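PDB 4XLZ: uncharacterized protein from Pyrococcus furiosus, which probably removes an acetyl group from N,N'-diacetylchitobiose as a metal-dependent deacetylase of carbohydrate esterase family 14. Local coordinates for residues L24-E38 with F186-V199. Sequence-based numbering, arbitrary orientation. Where two conformers were deposited one is given.
Sequences LENPFEDAKKVICIE and FIALYYTHKPNYIV. With CD (cadmium ion), chain J.
An aromatic cluster of Phe28, Phe186 and Tyr197 packs the loop entering central strand 33-38 against edge strand 186-190 and against strand 197-199, which belongs to a separate two-stranded antiparallel sheet. The edge of Tyr197 points at the face of Phe28, the planes 83° apart, with its CE2 3.6 Å from Phe28 CE2. Phe186 lies nearly parallel to Phe28 but slid aside, the ring centroids 5.2 Å apart, and Ala188 CB fills in beside Phe28 CE1. Pro27 CD sits over the centre of one face of the Tyr197 ring in a CH-pi contact, 3.5 Å from the centroid. The phenol is directed there by CG lying anti to the backbone N (chi1 177°), and a water links its OH to Phe28 N. In the parallel sheet of this GlcNAc-PI de-N-acetylase family domain, strand 135-139 lies between 33-38 and 186-190, and side chains reach across it. Its Phe137 meets Phe28 edge-to-face, and Tyr190 OH donates to Ile37 O at 2.7 Å, tilted 31° from the carbonyl plane. A serine in place of Tyr197 would probably leave Pro27 and Phe28 facing a gap and the water on Phe28 N without its second partner. Leu24 CD2 rests 3.6 Å from Asn196 OD1, which accepts from Val252 N.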
ATOM      1  N   LEU A  24     -13.933 -39.176  -3.514  1.00 34.94           N
ATOM      2  CA  LEU A  24     -12.567 -39.180  -2.928  1.00 34.53           C
ATOM      3  C   LEU A  24     -11.949 -40.548  -3.157  1.00 36.75           C
ATOM      4  O   LEU A  24     -10.953 -40.893  -2.544  1.00 35.85           O
ATOM      5  CB  LEU A  24     -12.634 -38.897  -1.435  1.00 37.31           C
ATOM      6  CG  LEU A  24     -13.101 -37.452  -1.058  1.00 35.47           C
ATOM      7  CD1 LEU A  24     -13.708 -37.386   0.377  1.00 33.73           C
ATOM      8  CD2 LEU A  24     -12.003 -36.515  -1.150  1.00 31.57           C
ATOM      9  N   GLU A  25     -12.462 -41.293  -4.099  1.00 38.86           N
ATOM     10  CA  GLU A  25     -11.897 -42.624  -4.285  1.00 44.25           C
ATOM     11  C   GLU A  25     -10.494 -42.485  -4.863  1.00 42.88           C
ATOM     12  O   GLU A  25      -9.542 -43.003  -4.295  1.00 45.08           O
ATOM     13  CB  GLU A  25     -12.815 -43.497  -5.190  1.00 45.15           C
ATOM     14  CG  GLU A  25     -12.976 -44.922  -4.705  1.00 57.94           C
ATOM     15  CD  GLU A  25     -13.896 -44.964  -3.496  1.00 70.47           C
ATOM     16  OE1 GLU A  25     -15.056 -44.464  -3.615  1.00 74.72           O
ATOM     17  OE2 GLU A  25     -13.453 -45.476  -2.434  1.00 74.03           O
ATOM     18  N   ASN A  26     -10.336 -41.841  -6.006  1.00 40.17           N
ATOM     19  CA  ASN A  26      -8.983 -41.769  -6.553  1.00 39.96           C
ATOM     20  C   ASN A  26      -8.942 -40.367  -7.214  1.00 34.01           C
ATOM     21  O   ASN A  26      -8.993 -40.282  -8.413  1.00 32.62           O
ATOM     22  CB  ASN A  26      -8.772 -42.900  -7.575  1.00 41.84           C
ATOM     23  CG  ASN A  26      -7.318 -43.535  -7.548  1.00 54.59           C
ATOM     24  OD1 ASN A  26      -7.187 -44.704  -7.120  1.00 62.78           O
ATOM     25  ND2 ASN A  26      -6.236 -42.794  -8.030  1.00 57.31           N
ATOM     26  N   PRO A  27      -8.914 -39.291  -6.402  1.00 31.03           N
ATOM     27  CA  PRO A  27      -9.040 -37.951  -7.009  1.00 26.98           C
ATOM     28  C   PRO A  27      -7.984 -37.598  -8.031  1.00 25.52           C
ATOM     29  O   PRO A  27      -8.236 -36.651  -8.831  1.00 24.94           O
ATOM     30  CB  PRO A  27      -9.096 -37.012  -5.824  1.00 28.18           C
ATOM     31  CG  PRO A  27      -8.349 -37.763  -4.715  1.00 29.80           C
ATOM     32  CD  PRO A  27      -8.639 -39.202  -4.949  1.00 30.01           C
ATOM     33  N   PHE A  28      -6.815 -38.239  -8.011  1.00 25.23           N
ATOM     34  CA  PHE A  28      -5.709 -37.840  -8.932  1.00 24.43           C
ATOM     35  C   PHE A  28      -5.556 -38.749 -10.135  1.00 28.48           C
ATOM     36  O   PHE A  28      -4.688 -38.493 -10.975  1.00 28.50           O
ATOM     37  CB  PHE A  28      -4.349 -37.785  -8.217  1.00 24.78           C
ATOM     38  CG  PHE A  28      -4.388 -37.058  -6.866  1.00 23.01           C
ATOM     39  CD1 PHE A  28      -5.287 -36.009  -6.621  1.00 22.16           C
ATOM     40  CD2 PHE A  28      -3.496 -37.451  -5.860  1.00 23.73           C
ATOM     41  CE1 PHE A  28      -5.228 -35.367  -5.430  1.00 22.48           C
ATOM     42  CE2 PHE A  28      -3.447 -36.793  -4.650  1.00 22.26           C
ATOM     43  CZ  PHE A  28      -4.361 -35.765  -4.448  1.00 21.18           C
ATOM     44  N   GLU A  29      -6.469 -39.730 -10.238  1.00 31.85           N
ATOM     45  CA  GLU A  29      -6.370 -40.757 -11.261  1.00 35.49           C
ATOM     46  C   GLU A  29      -6.357 -40.221 -12.700  1.00 34.30           C
ATOM     47  O   GLU A  29      -5.633 -40.777 -13.526  1.00 36.11           O
ATOM     48  CB  GLU A  29      -7.541 -41.685 -11.042  1.00 37.16           C
ATOM     49  CG  GLU A  29      -7.947 -42.492 -12.229  1.00 47.72           C
ATOM     50  CD  GLU A  29      -9.019 -43.436 -11.782  1.00 56.25           C
ATOM     51  OE1 GLU A  29      -8.579 -44.484 -11.266  1.00 57.32           O
ATOM     52  OE2 GLU A  29     -10.238 -43.049 -11.814  1.00 58.40           O
ATOM     53  N   ASP A  30      -7.094 -39.157 -13.022  1.00 33.14           N
ATOM     54  CA  ASP A  30      -7.089 -38.743 -14.430  1.00 34.09           C
ATOM     55  C   ASP A  30      -5.997 -37.674 -14.836  1.00 30.65           C
ATOM     56  O   ASP A  30      -5.924 -37.258 -16.002  1.00 30.70           O
ATOM     57  CB  ASP A  30      -8.493 -38.267 -14.856  1.00 35.68           C
ATOM     58  CG  ASP A  30      -9.541 -39.426 -14.860  1.00 43.61           C
ATOM     59  OD1 ASP A  30     -10.662 -39.157 -14.345  1.00 50.66           O
ATOM     60  OD2 ASP A  30      -9.217 -40.567 -15.326  1.00 50.91           O
ATOM     61  N   ALA A  31      -5.136 -37.305 -13.887  1.00 30.01           N
ATOM     62  CA  ALA A  31      -4.292 -36.125 -14.079  1.00 28.21           C
ATOM     63  C   ALA A  31      -3.188 -36.453 -15.069  1.00 25.47           C
ATOM     64  O   ALA A  31      -2.626 -37.594 -15.011  1.00 24.71           O
ATOM     65  CB  ALA A  31      -3.669 -35.748 -12.775  1.00 27.64           C
ATOM     66  N   LYS A  32      -2.960 -35.575 -16.016  1.00 22.04           N
ATOM     67  CA  LYS A  32      -1.844 -35.568 -16.936  1.00 22.65           C
ATOM     68  C   LYS A  32      -0.748 -34.532 -16.559  1.00 21.17           C
ATOM     69  O   LYS A  32       0.438 -34.724 -16.834  1.00 21.34           O
ATOM     70  CB  LYS A  32      -2.261 -35.366 -18.409  1.00 25.25           C
ATOM     71  CG  LYS A  32      -3.178 -36.588 -18.893  1.00 32.40           C
ATOM     72  CD  LYS A  32      -2.876 -37.095 -20.380  1.00 52.57           C
ATOM     73  CE  LYS A  32      -3.602 -36.338 -21.530  1.00 57.37           C
ATOM     74  NZ  LYS A  32      -5.083 -36.179 -21.241  1.00 60.93           N
ATOM     75  N   LYS A  33      -1.200 -33.384 -15.948  1.00 18.62           N
ATOM     76  CA  LYS A  33      -0.233 -32.312 -15.680  1.00 17.09           C
ATOM     77  C   LYS A  33      -0.785 -31.692 -14.363  1.00 16.11           C
ATOM     78  O   LYS A  33      -1.978 -31.335 -14.340  1.00 17.58           O
ATOM     79  CB  LYS A  33      -0.191 -31.301 -16.811  1.00 16.36           C
ATOM     80  CG  LYS A  33       0.782 -30.159 -16.464  1.00 17.96           C
ATOM     81  CD  LYS A  33       0.848 -28.939 -17.406  1.00 18.57           C
ATOM     82  CE  LYS A  33       1.260 -29.384 -18.843  1.00 19.39           C
ATOM     83  NZ  LYS A  33       1.235 -28.206 -19.776  1.00 20.78           N
ATOM     84  N   VAL A  34       0.097 -31.544 -13.386  1.00 15.72           N
ATOM     85  CA  VAL A  34      -0.322 -30.846 -12.114  1.00 15.50           C
ATOM     86  C   VAL A  34       0.741 -29.836 -11.835  1.00 14.85           C
ATOM     87  O   VAL A  34       1.920 -29.927 -12.161  1.00 15.45           O
ATOM     88  CB  VAL A  34      -0.526 -31.818 -10.947  1.00 15.75           C
ATOM     89  CG1 VAL A  34      -1.595 -32.868 -11.361  1.00 15.73           C
ATOM     90  CG2 VAL A  34       0.819 -32.507 -10.560  1.00 18.76           C
ATOM     91  N   ILE A  35       0.264 -28.756 -11.102  1.00 14.69           N
ATOM     92  CA  ILE A  35       1.190 -27.763 -10.569  1.00 14.75           C
ATOM     93  C   ILE A  35       1.170 -27.860  -9.046  1.00 13.61           C
ATOM     94  O   ILE A  35       0.076 -27.889  -8.430  1.00 15.41           O
ATOM     95  CB  ILE A  35       0.753 -26.340 -11.000  1.00 14.36           C
ATOM     96  CG1 ILE A  35       1.081 -26.206 -12.520  1.00 18.50           C
ATOM     97  CG2 ILE A  35       1.606 -25.354 -10.241  1.00 18.31           C
ATOM     98  CD1 ILE A  35       0.750 -24.824 -13.033  1.00 18.36           C
ATOM     99  N   CYS A  36       2.397 -27.956  -8.480  1.00 14.16           N
ATOM    100  CA  CYS A  36       2.507 -27.937  -7.030  1.00 13.82           C
ATOM    101  C   CYS A  36       3.121 -26.642  -6.635  1.00 14.24           C
ATOM    102  O   CYS A  36       4.198 -26.259  -7.050  1.00 13.91           O
ATOM    103  CB  CYS A  36       3.469 -29.076  -6.589  1.00 14.49           C
ATOM    104  SG  CYS A  36       2.753 -30.725  -7.115  1.00 20.07           S
ATOM    105  N   ILE A  37       2.339 -25.869  -5.850  1.00 14.15           N
ATOM    106  CA  ILE A  37       2.732 -24.507  -5.445  1.00 13.26           C
ATOM    107  C   ILE A  37       3.304 -24.546  -4.036  1.00 13.45           C
ATOM    108  O   ILE A  37       2.634 -25.090  -3.065  1.00 15.53           O
ATOM    109  CB  ILE A  37       1.466 -23.642  -5.446  1.00 12.99           C
ATOM    110  CG1 ILE A  37       0.951 -23.639  -6.944  1.00 14.69           C
ATOM    111  CG2 ILE A  37       1.928 -22.173  -5.126  1.00 15.89           C
ATOM    112  CD1 ILE A  37      -0.306 -22.668  -7.108  1.00 16.70           C
ATOM    113  N   GLU A  38       4.495 -24.053  -3.871  1.00 12.57           N
ATOM    114  CA  GLU A  38       5.216 -24.043  -2.564  1.00 13.49           C
ATOM    115  C   GLU A  38       5.551 -22.644  -2.190  1.00 13.05           C
ATOM    116  O   GLU A  38       6.049 -21.852  -2.980  1.00 13.32           O
ATOM    117  CB  GLU A  38       6.518 -24.902  -2.535  1.00 13.91           C
ATOM    118  CG  GLU A  38       7.444 -24.580  -3.755  1.00 13.82           C
ATOM    119  CD  GLU A  38       8.701 -25.460  -3.770  1.00 15.06           C
ATOM    120  OE1 GLU A  38       8.813 -26.345  -2.924  1.00 15.39           O
ATOM    121  OE2 GLU A  38       9.663 -25.149  -4.557  1.00 15.78           O
ATOM    122  N   PHE A 186      -9.084 -30.092 -10.402  1.00 16.33           N
ATOM    123  CA  PHE A 186      -9.140 -30.224  -8.906  1.00 15.78           C
ATOM    124  C   PHE A 186      -8.050 -29.373  -8.286  1.00 14.59           C
ATOM    125  O   PHE A 186      -6.938 -29.158  -8.879  1.00 14.40           O
ATOM    126  CB  PHE A 186      -8.951 -31.735  -8.442  1.00 15.91           C
ATOM    127  CG  PHE A 186      -7.572 -32.311  -8.756  1.00 16.35           C
ATOM    128  CD1 PHE A 186      -7.355 -33.009  -9.956  1.00 19.23           C
ATOM    129  CD2 PHE A 186      -6.526 -32.226  -7.741  1.00 18.34           C
ATOM    130  CE1 PHE A 186      -6.041 -33.539 -10.151  1.00 19.98           C
ATOM    131  CE2 PHE A 186      -5.256 -32.741  -7.965  1.00 19.47           C
ATOM    132  CZ  PHE A 186      -5.030 -33.426  -9.159  1.00 19.54           C
ATOM    133  N   ILE A 187      -8.389 -29.002  -7.056  1.00 15.74           N
ATOM    134  CA  ILE A 187      -7.341 -28.446  -6.097  1.00 16.46           C
ATOM    135  C   ILE A 187      -7.171 -29.551  -4.996  1.00 14.94           C
ATOM    136  O   ILE A 187      -8.177 -30.177  -4.539  1.00 15.87           O
ATOM    137  CB  ILE A 187      -7.915 -27.225  -5.432  1.00 16.11           C
ATOM    138  CG1 ILE A 187      -7.915 -26.149  -6.494  1.00 17.34           C
ATOM    139  CG2 ILE A 187      -6.970 -26.767  -4.253  1.00 19.17           C
ATOM    140  CD1 ILE A 187      -8.770 -24.907  -5.915  1.00 19.38           C
ATOM    141  N   ALA A 188      -5.912 -29.663  -4.570  1.00 14.07           N
ATOM    142  CA  ALA A 188      -5.724 -30.477  -3.350  1.00 13.45           C
ATOM    143  C   ALA A 188      -4.833 -29.702  -2.407  1.00 12.38           C
ATOM    144  O   ALA A 188      -3.776 -29.241  -2.810  1.00 16.00           O
ATOM    145  CB  ALA A 188      -5.033 -31.865  -3.780  1.00 16.58           C
ATOM    146  N   LEU A 189      -5.258 -29.616  -1.130  1.00 13.08           N
ATOM    147  CA  LEU A 189      -4.504 -28.791  -0.136  1.00 12.69           C
ATOM    148  C   LEU A 189      -3.654 -29.766   0.687  1.00 13.47           C
ATOM    149  O   LEU A 189      -4.189 -30.706   1.304  1.00 14.94           O
ATOM    150  CB  LEU A 189      -5.466 -28.043   0.782  1.00 14.68           C
ATOM    151  CG  LEU A 189      -6.364 -27.109  -0.100  1.00 13.53           C
ATOM    152  CD1 LEU A 189      -7.281 -26.468   0.969  1.00 14.30           C
ATOM    153  CD2 LEU A 189      -5.547 -26.057  -0.845  1.00 13.35           C
ATOM    154  N   TYR A 190      -2.359 -29.483   0.725  1.00 13.83           N
ATOM    155  CA  TYR A 190      -1.464 -30.267   1.633  1.00 14.15           C
ATOM    156  C   TYR A 190      -1.144 -29.429   2.860  1.00 13.61           C
ATOM    157  O   TYR A 190      -1.656 -28.339   3.027  1.00 13.79           O
ATOM    158  CB  TYR A 190      -0.211 -30.743   0.891  1.00 15.17           C
ATOM    159  CG  TYR A 190       0.763 -29.661   0.312  1.00 14.56           C
ATOM    160  CD1 TYR A 190       0.554 -29.061  -0.994  1.00 13.51           C
ATOM    161  CD2 TYR A 190       1.824 -29.197   1.089  1.00 13.53           C
ATOM    162  CE1 TYR A 190       1.463 -28.128  -1.413  1.00 13.46           C
ATOM    163  CE2 TYR A 190       2.723 -28.230   0.592  1.00 14.14           C
ATOM    164  CZ  TYR A 190       2.488 -27.674  -0.646  1.00 15.50           C
ATOM    165  OH  TYR A 190       3.432 -26.749  -1.066  1.00 16.54           O
ATOM    166  N   TYR A 191      -0.299 -29.944   3.767  1.00 13.50           N
ATOM    167  CA  TYR A 191      -0.069 -29.277   5.036  1.00 13.96           C
ATOM    168  C   TYR A 191      -1.423 -29.033   5.751  1.00 14.47           C
ATOM    169  O   TYR A 191      -1.734 -27.863   6.149  1.00 13.63           O
ATOM    170  CB  TYR A 191       0.739 -27.974   4.912  1.00 13.77           C
ATOM    171  CG  TYR A 191       2.233 -28.025   4.620  1.00 13.58           C
ATOM    172  CD1 TYR A 191       3.042 -29.066   5.141  1.00 14.86           C
ATOM    173  CD2 TYR A 191       2.832 -27.012   3.857  1.00 13.24           C
ATOM    174  CE1 TYR A 191       4.396 -29.051   4.910  1.00 14.02           C
ATOM    175  CE2 TYR A 191       4.236 -26.975   3.608  1.00 13.10           C
ATOM    176  CZ  TYR A 191       4.986 -28.042   4.147  1.00 12.15           C
ATOM    177  OH  TYR A 191       6.306 -27.906   4.007  1.00 15.33           O
ATOM    178  N   THR A 192      -2.240 -30.108   5.847  1.00 14.11           N
ATOM    179  CA  THR A 192      -3.635 -29.941   6.321  1.00 14.65           C
ATOM    180  C   THR A 192      -3.910 -30.718   7.576  1.00 16.64           C
ATOM    181  O   THR A 192      -3.405 -31.879   7.722  1.00 16.88           O
ATOM    182  CB  THR A 192      -4.584 -30.304   5.198  1.00 14.45           C
ATOM    183  OG1 THR A 192      -5.930 -30.005   5.633  1.00 14.17           O
ATOM    184  CG2 THR A 192      -4.530 -31.809   4.746  1.00 15.37           C
ATOM    185  N   HIS A 193      -4.625 -30.084   8.483  1.00 15.04           N
ATOM    186  CA  HIS A 193      -5.168 -30.779   9.701  0.50 14.85           C
ATOM    187  C   HIS A 193      -6.470 -31.570   9.347  1.00 15.72           C
ATOM    188  O   HIS A 193      -6.924 -32.366  10.209  1.00 18.01           O
ATOM    189  CB  HIS A 193      -5.389 -29.708  10.793  0.50 16.00           C
ATOM    190  CG  HIS A 193      -6.089 -30.163  12.054  0.50 13.65           C
ATOM    191  ND1 HIS A 193      -7.268 -29.597  12.462  0.50 18.91           N
ATOM    192  CD2 HIS A 193      -5.748 -31.060  13.028  0.50 16.41           C
ATOM    193  CE1 HIS A 193      -7.653 -30.142  13.602  0.50 15.28           C
ATOM    194  NE2 HIS A 193      -6.766 -31.042  13.960  0.50 15.05           N
ATOM    195  N   LYS A 194      -7.085 -31.279   8.190  1.00 14.95           N
ATOM    196  CA  LYS A 194      -8.386 -31.914   7.889  1.00 17.17           C
ATOM    197  C   LYS A 194      -8.292 -32.663   6.569  1.00 17.34           C
ATOM    198  O   LYS A 194      -9.008 -32.393   5.582  1.00 16.55           O
ATOM    199  CB  LYS A 194      -9.525 -30.846   7.840  1.00 17.68           C
ATOM    200  CG  LYS A 194      -9.842 -30.251   9.249  1.00 17.86           C
ATOM    201  CD  LYS A 194     -10.576 -31.299  10.124  1.00 22.53           C
ATOM    202  CE  LYS A 194     -10.917 -30.733  11.523  1.00 29.71           C
ATOM    203  NZ  LYS A 194     -11.518 -31.876  12.253  1.00 33.05           N
ATOM    204  N   PRO A 195      -7.379 -33.639   6.440  1.00 15.35           N
ATOM    205  CA  PRO A 195      -7.306 -34.304   5.159  1.00 15.71           C
ATOM    206  C   PRO A 195      -8.540 -35.192   4.963  1.00 17.26           C
ATOM    207  O   PRO A 195      -9.102 -35.713   5.953  1.00 19.17           O
ATOM    208  CB  PRO A 195      -6.038 -35.224   5.336  1.00 16.38           C
ATOM    209  CG  PRO A 195      -6.055 -35.527   6.854  1.00 17.99           C
ATOM    210  CD  PRO A 195      -6.508 -34.212   7.549  1.00 16.95           C
ATOM    211  N   ASN A 196      -8.884 -35.393   3.717  1.00 16.18           N
ATOM    212  CA  ASN A 196      -9.969 -36.363   3.372  1.00 16.58           C
ATOM    213  C   ASN A 196      -9.511 -37.352   2.335  1.00 16.92           C
ATOM    214  O   ASN A 196     -10.329 -38.188   1.864  1.00 18.79           O
ATOM    215  CB  ASN A 196     -11.310 -35.728   3.054  1.00 15.65           C
ATOM    216  CG  ASN A 196     -11.210 -34.641   2.030  1.00 15.84           C
ATOM    217  OD1 ASN A 196     -10.279 -34.560   1.271  1.00 15.89           O
ATOM    218  ND2 ASN A 196     -12.268 -33.872   1.952  1.00 16.17           N
ATOM    219  N   TYR A 197      -8.265 -37.257   1.924  1.00 17.24           N
ATOM    220  CA  TYR A 197      -7.677 -38.258   1.018  1.00 16.99           C
ATOM    221  C   TYR A 197      -6.236 -38.465   1.444  1.00 18.39           C
ATOM    222  O   TYR A 197      -5.442 -37.457   1.577  1.00 17.76           O
ATOM    223  CB  TYR A 197      -7.742 -37.757  -0.418  1.00 18.12           C
ATOM    224  CG  TYR A 197      -7.074 -38.724  -1.388  1.00 18.57           C
ATOM    225  CD1 TYR A 197      -7.653 -39.997  -1.524  1.00 20.86           C
ATOM    226  CD2 TYR A 197      -5.891 -38.407  -2.113  1.00 19.77           C
ATOM    227  CE1 TYR A 197      -7.038 -40.945  -2.414  1.00 21.88           C
ATOM    228  CE2 TYR A 197      -5.263 -39.379  -2.949  1.00 20.98           C
ATOM    229  CZ  TYR A 197      -5.883 -40.592  -3.087  1.00 23.44           C
ATOM    230  OH  TYR A 197      -5.301 -41.488  -4.007  1.00 28.65           O
ATOM    231  N   ILE A 198      -5.820 -39.735   1.699  1.00 18.06           N
ATOM    232  CA  ILE A 198      -4.441 -39.974   2.160  1.00 16.93           C
ATOM    233  C   ILE A 198      -3.738 -40.922   1.166  1.00 16.27           C
ATOM    234  O   ILE A 198      -4.360 -41.913   0.700  1.00 20.82           O
ATOM    235  CB  ILE A 198      -4.421 -40.772   3.500  1.00 17.96           C
ATOM    236  CG1 ILE A 198      -5.334 -40.190   4.514  1.00 23.03           C
ATOM    237  CG2 ILE A 198      -2.955 -41.039   3.965  1.00 19.17           C
ATOM    238  CD1 ILE A 198      -4.859 -38.824   4.931  1.00 21.17           C
ATOM    239  N   VAL A 199      -2.516 -40.568   0.786  1.00 16.65           N
ATOM    240  CA  VAL A 199      -1.739 -41.381  -0.149  1.00 16.26           C
ATOM    241  C   VAL A 199      -0.738 -42.169   0.734  1.00 16.76           C
ATOM    242  O   VAL A 199      -0.028 -41.583   1.587  1.00 17.41           O
ATOM    243  CB  VAL A 199      -0.974 -40.495  -1.073  1.00 17.51           C
ATOM    244  CG1 VAL A 199       0.026 -41.304  -1.989  1.00 18.53           C
ATOM    245  CG2 VAL A 199      -1.984 -39.701  -1.992  1.00 18.57           C
TER
HETATM  246 CD    CD J 304      -6.883 -32.054  15.950  0.50 19.80          CD
HETATM  247  O   HOH W   1      -5.855 -40.540  -6.635  1.00 28.64           O
HETATM  248  O   HOH W   2      -8.693 -30.880  15.397  1.00 33.16           O
HETATM  249  O   HOH W   3      -8.529 -32.864  17.297  1.00 42.67           O
HETATM  250  O   HOH W   4      -5.289 -33.810  15.458  1.00 21.22           O